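Local coordinates for spindle assembly abnormal protein 6 (Caenorhabditis elegans, PDB 4G79) that serves as the central scaffold of centrioles, its globular N-terminal domain linking coiled-coil homodimers into the assembly that sets ninefold symmetry, at residues 33-41 and 53-61. Residues are numbered along the deposited sequence; the frame is centred on the assembly and turned at random. Where two conformers were deposited one is given.
Sequences KTKVKLKIS and LKFEISRSD. With PG4 (tetraethylene glycol), chain F.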
loop_
_atom_site.group_PDB
_atom_site.type_symbol
_atom_site.label_atom_id
_atom_site.label_comp_id
_atom_site.label_asym_id
_atom_site.label_seq_id
_atom_site.Cartn_x
_atom_site.Cartn_y
_atom_site.Cartn_z
ATOM N N LYS A 33 21.654 1.936 -8.383
ATOM C CA LYS A 33 20.750 2.776 -9.179
ATOM C C LYS A 33 21.167 2.557 -10.615
ATOM O O LYS A 33 22.371 2.433 -10.888
ATOM C CB LYS A 33 20.860 4.266 -8.796
ATOM C CG LYS A 33 20.470 4.594 -7.360
ATOM C CD LYS A 33 18.970 4.717 -7.220
ATOM C CE LYS A 33 18.548 5.130 -5.828
ATOM N NZ LYS A 33 18.721 6.588 -5.616
ATOM N N THR A 34 20.207 2.451 -11.520
ATOM C CA THR A 34 20.499 2.231 -12.940
ATOM C C THR A 34 19.462 2.930 -13.810
ATOM O O THR A 34 18.289 3.016 -13.427
ATOM C CB THR A 34 20.550 0.711 -13.281
ATOM O OG1 THR A 34 20.851 0.562 -14.684
ATOM C CG2 THR A 34 19.218 -0.029 -12.987
ATOM N N LYS A 35 19.902 3.453 -14.953
ATOM C CA LYS A 35 18.974 3.981 -15.943
ATOM C C LYS A 35 18.353 2.774 -16.632
ATOM O O LYS A 35 19.060 1.822 -16.987
ATOM C CB LYS A 35 19.665 4.902 -16.961
ATOM C CG LYS A 35 20.171 6.214 -16.381
ATOM C CD LYS A 35 20.879 7.063 -17.438
ATOM C CE LYS A 35 21.680 8.201 -16.837
ATOM N NZ LYS A 35 22.968 7.739 -16.246
ATOM N N VAL A 36 17.041 2.802 -16.803
ATOM C CA VAL A 36 16.285 1.718 -17.453
ATOM C C VAL A 36 15.333 2.338 -18.469
ATOM O O VAL A 36 14.779 3.405 -18.212
ATOM C CB VAL A 36 15.518 0.841 -16.410
ATOM C CG1 VAL A 36 14.538 -0.129 -17.068
ATOM C CG2 VAL A 36 16.469 0.077 -15.511
ATOM N N LYS A 37 15.139 1.683 -19.620
ATOM C CA LYS A 37 14.168 2.210 -20.579
ATOM C C LYS A 37 12.867 1.466 -20.341
ATOM O O LYS A 37 12.835 0.237 -20.390
ATOM C CB LYS A 37 14.631 2.098 -22.043
ATOM C CG LYS A 37 13.585 2.609 -23.061
ATOM C CD LYS A 37 14.179 2.816 -24.461
ATOM C CE LYS A 37 14.912 4.135 -24.644
ATOM N NZ LYS A 37 14.013 5.320 -24.506
ATOM N N LEU A 38 11.804 2.220 -20.065
ATOM C CA LEU A 38 10.477 1.652 -19.853
ATOM C C LEU A 38 9.594 2.053 -21.003
ATOM O O LEU A 38 9.499 3.236 -21.333
ATOM C CB LEU A 38 9.864 2.131 -18.524
ATOM C CG LEU A 38 8.345 1.774 -18.304
ATOM C CD1 LEU A 38 8.133 0.248 -18.258
ATOM C CD2 LEU A 38 7.804 2.426 -17.047
ATOM N N LYS A 39 8.954 1.068 -21.608
ATOM C CA LYS A 39 7.985 1.282 -22.689
ATOM C C LYS A 39 6.662 0.714 -22.276
ATOM O O LYS A 39 6.602 -0.426 -21.795
ATOM C CB LYS A 39 8.427 0.623 -24.006
ATOM C CG LYS A 39 9.776 1.082 -24.526
ATOM C CD LYS A 39 10.103 0.330 -25.843
ATOM C CE LYS A 39 11.406 0.751 -26.465
ATOM N NZ LYS A 39 11.738 -0.084 -27.658
ATOM N N ILE A 40 5.595 1.484 -22.513
ATOM C CA ILE A 40 4.211 1.037 -22.267
ATOM C C ILE A 40 3.489 1.222 -23.575
ATOM O O ILE A 40 3.621 2.274 -24.211
ATOM C CB ILE A 40 3.492 1.753 -21.094
ATOM C CG1 ILE A 40 4.337 1.692 -19.783
ATOM C CG2 ILE A 40 2.076 1.156 -20.868
ATOM C CD1 ILE A 40 3.806 2.780 -18.620
ATOM N N SER A 41 2.789 0.179 -24.008
ATOM C CA SER A 41 2.017 0.236 -25.253
ATOM C C SER A 41 0.722 -0.517 -25.116
ATOM O O SER A 41 0.540 -1.256 -24.152
ATOM C CB SER A 41 2.865 -0.355 -26.385
ATOM O OG SER A 41 3.214 -1.704 -26.120
ATOM N N LEU A 53 -2.273 -4.415 -22.577
ATOM C CA LEU A 53 -1.244 -3.403 -22.313
ATOM C C LEU A 53 0.047 -4.153 -22.305
ATOM O O LEU A 53 0.037 -5.289 -21.840
ATOM C CB LEU A 53 -1.436 -2.669 -20.984
ATOM C CG LEU A 53 -2.644 -1.756 -20.870
ATOM C CD1 LEU A 53 -2.673 -1.138 -19.469
ATOM C CD2 LEU A 53 -2.592 -0.643 -21.933
ATOM N N LYS A 54 1.147 -3.586 -22.822
ATOM C CA LYS A 54 2.428 -4.294 -22.808
ATOM C C LYS A 54 3.441 -3.444 -22.062
ATOM O O LYS A 54 3.537 -2.265 -22.345
ATOM C CB LYS A 54 2.901 -4.605 -24.242
ATOM C CG LYS A 54 4.206 -5.390 -24.299
ATOM C CD LYS A 54 4.332 -6.062 -25.626
ATOM C CE LYS A 54 5.678 -6.757 -25.737
ATOM N NZ LYS A 54 5.623 -8.121 -25.150
ATOM N N PHE A 55 4.165 -4.029 -21.080
ATOM C CA PHE A 55 5.207 -3.319 -20.317
ATOM C C PHE A 55 6.520 -3.901 -20.706
ATOM O O PHE A 55 6.632 -5.127 -20.759
ATOM C CB PHE A 55 4.987 -3.445 -18.798
ATOM C CG PHE A 55 3.810 -2.660 -18.299
ATOM C CD1 PHE A 55 2.520 -3.171 -18.401
ATOM C CD2 PHE A 55 3.987 -1.413 -17.703
ATOM C CE1 PHE A 55 1.426 -2.435 -17.933
ATOM C CE2 PHE A 55 2.890 -0.687 -17.235
ATOM C CZ PHE A 55 1.621 -1.196 -17.373
ATOM N N GLU A 56 7.500 -3.060 -21.048
ATOM C CA GLU A 56 8.804 -3.568 -21.499
ATOM C C GLU A 56 9.906 -2.800 -20.858
ATOM O O GLU A 56 9.869 -1.561 -20.829
ATOM C CB GLU A 56 8.972 -3.486 -23.028
ATOM C CG GLU A 56 8.022 -4.339 -23.869
ATOM C CD GLU A 56 8.095 -4.027 -25.353
ATOM O OE1 GLU A 56 7.358 -3.119 -25.803
ATOM O OE2 GLU A 56 8.913 -4.662 -26.058
ATOM N N ILE A 57 10.902 -3.528 -20.325
ATOM C CA ILE A 57 12.060 -2.860 -19.725
ATOM C C ILE A 57 13.345 -3.374 -20.395
ATOM O O ILE A 57 13.428 -4.531 -20.821
ATOM C CB ILE A 57 12.147 -2.933 -18.189
ATOM C CG1 ILE A 57 12.339 -4.358 -17.656
ATOM C CG2 ILE A 57 11.031 -2.120 -17.447
ATOM C CD1 ILE A 57 12.793 -4.361 -16.198
ATOM N N SER A 58 14.315 -2.479 -20.531
ATOM C CA SER A 58 15.638 -2.782 -21.086
ATOM C C SER A 58 16.638 -1.824 -20.510
ATOM O O SER A 58 16.259 -0.805 -19.929
ATOM C CB SER A 58 15.641 -2.692 -22.613
ATOM O OG SER A 58 15.260 -1.399 -23.055
ATOM N N ARG A 59 17.936 -2.147 -20.646
ATOM C CA ARG A 59 19.014 -1.250 -20.219
ATOM C C ARG A 59 20.258 -1.605 -21.024
ATOM O O ARG A 59 20.482 -2.788 -21.350
ATOM C CB ARG A 59 19.253 -1.247 -18.703
ATOM C CG ARG A 59 19.986 -2.461 -18.175
ATOM C CD ARG A 59 20.087 -2.372 -16.671
ATOM N NE ARG A 59 20.887 -3.469 -16.143
ATOM C CZ ARG A 59 21.825 -3.323 -15.225
ATOM N NH1 ARG A 59 22.086 -2.120 -14.714
ATOM N NH2 ARG A 59 22.503 -4.377 -14.791
ATOM N N SER A 60 21.068 -0.578 -21.362
ATOM C CA SER A 60 22.217 -0.736 -22.242
ATOM C C SER A 60 23.389 -1.436 -21.580
ATOM O O SER A 60 24.328 -1.825 -22.295
ATOM C CB SER A 60 22.658 0.609 -22.806
ATOM O OG SER A 60 23.181 1.464 -21.806
ATOM N N ASP A 61 23.349 -1.611 -20.237
ATOM C CA ASP A 61 24.436 -2.303 -19.502
ATOM C C ASP A 61 24.488 -3.771 -19.795
ATOM O O ASP A 61 25.532 -4.389 -19.576
ATOM C CB ASP A 61 24.229 -2.207 -17.980
ATOM C CG ASP A 61 23.851 -0.854 -17.466
ATOM O OD1 ASP A 61 22.750 -0.379 -17.811
ATOM O OD2 ASP A 61 24.601 -0.314 -16.645
HETATM O O1 PG4 F . 21.787 -3.448 -24.369
HETATM C C1 PG4 F . 21.492 -3.012 -25.688
HETATM C C2 PG4 F . 21.020 -1.588 -25.717
HETATM O O2 PG4 F . 19.837 -1.439 -24.940
HETATM C C3 PG4 F . 19.442 -0.081 -24.800
HETATM C C4 PG4 F . 18.402 0.079 -23.737
HETATM O O3 PG4 F . 18.219 1.465 -23.467
HETATM C C5 PG4 F . 18.234 1.774 -22.078
HETATM C C6 PG4 F . 19.297 2.764 -21.737
HETATM O O4 PG4 F . 19.501 2.761 -20.331
HETATM C C7 PG4 F . 20.842 3.033 -19.948
HETATM C C8 PG4 F . 21.421 1.851 -19.226
HETATM O O5 PG4 F . 21.595 2.055 -17.816
HETATM O O HOH W 1 12.488 -1.123 -22.995
HETATM O O HOH W 2 5.516 -1.691 -24.690
#
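T34 receives the guanidinium group of R59 on its hydroxyl: NH1 donates to OG1 over 3.0 Å. The two side chains cross at about a right angle, and OG1 lies at the guanidinium edge, in its plane. The torsion of T34 (chi1 -180°) sets OG1 opposite the backbone N, where it meets R59 and also donates to K35 O from above the carbonyl plane. CB of D61 covers one guanidinium face. The terminal O5 of a tetraethylene glycol, probably from the crystallisation liquor, lies between K35 O and D61 OD1. In the conformer given, V36 CG1 lies 3.9 Å from I57 CB. At K37 regular pairing begins: N donates to S58 O, and S58 N returns a bond to K37 O. One water joins K37 O to S58 OG. The K37 ammonium turns away to a salt bridge with D11. The two strands, 29-44 and 51-58, are the arms of a beta hairpin in the N-terminal head domain of SAS-6, whose fold is related to that of XRCC4. L38 and I57 make a non-hydrogen-bonded pair, with CD1 of L38 3.8 Å from CG2 of I57. K39 and E56 exchange two backbone bonds; E56 OE1 is salt-bridged to K6. I40 runs alongside F55, both pointing the same way. Its CG1 meets CD2 of the ring at 3.8 Å, while CG2 sits over one ring face, offset toward the rim. Helix 92-102 covers this side of the sheet, with L100 on L38 and F92 on F55. S41 and K54 pair through both backbone bonds, and S41 OG packs on K54 CB at 3.5 Å. A second water sits among S41 OG, K54 O and E56 OE1, with more acceptors in reach than it has protons.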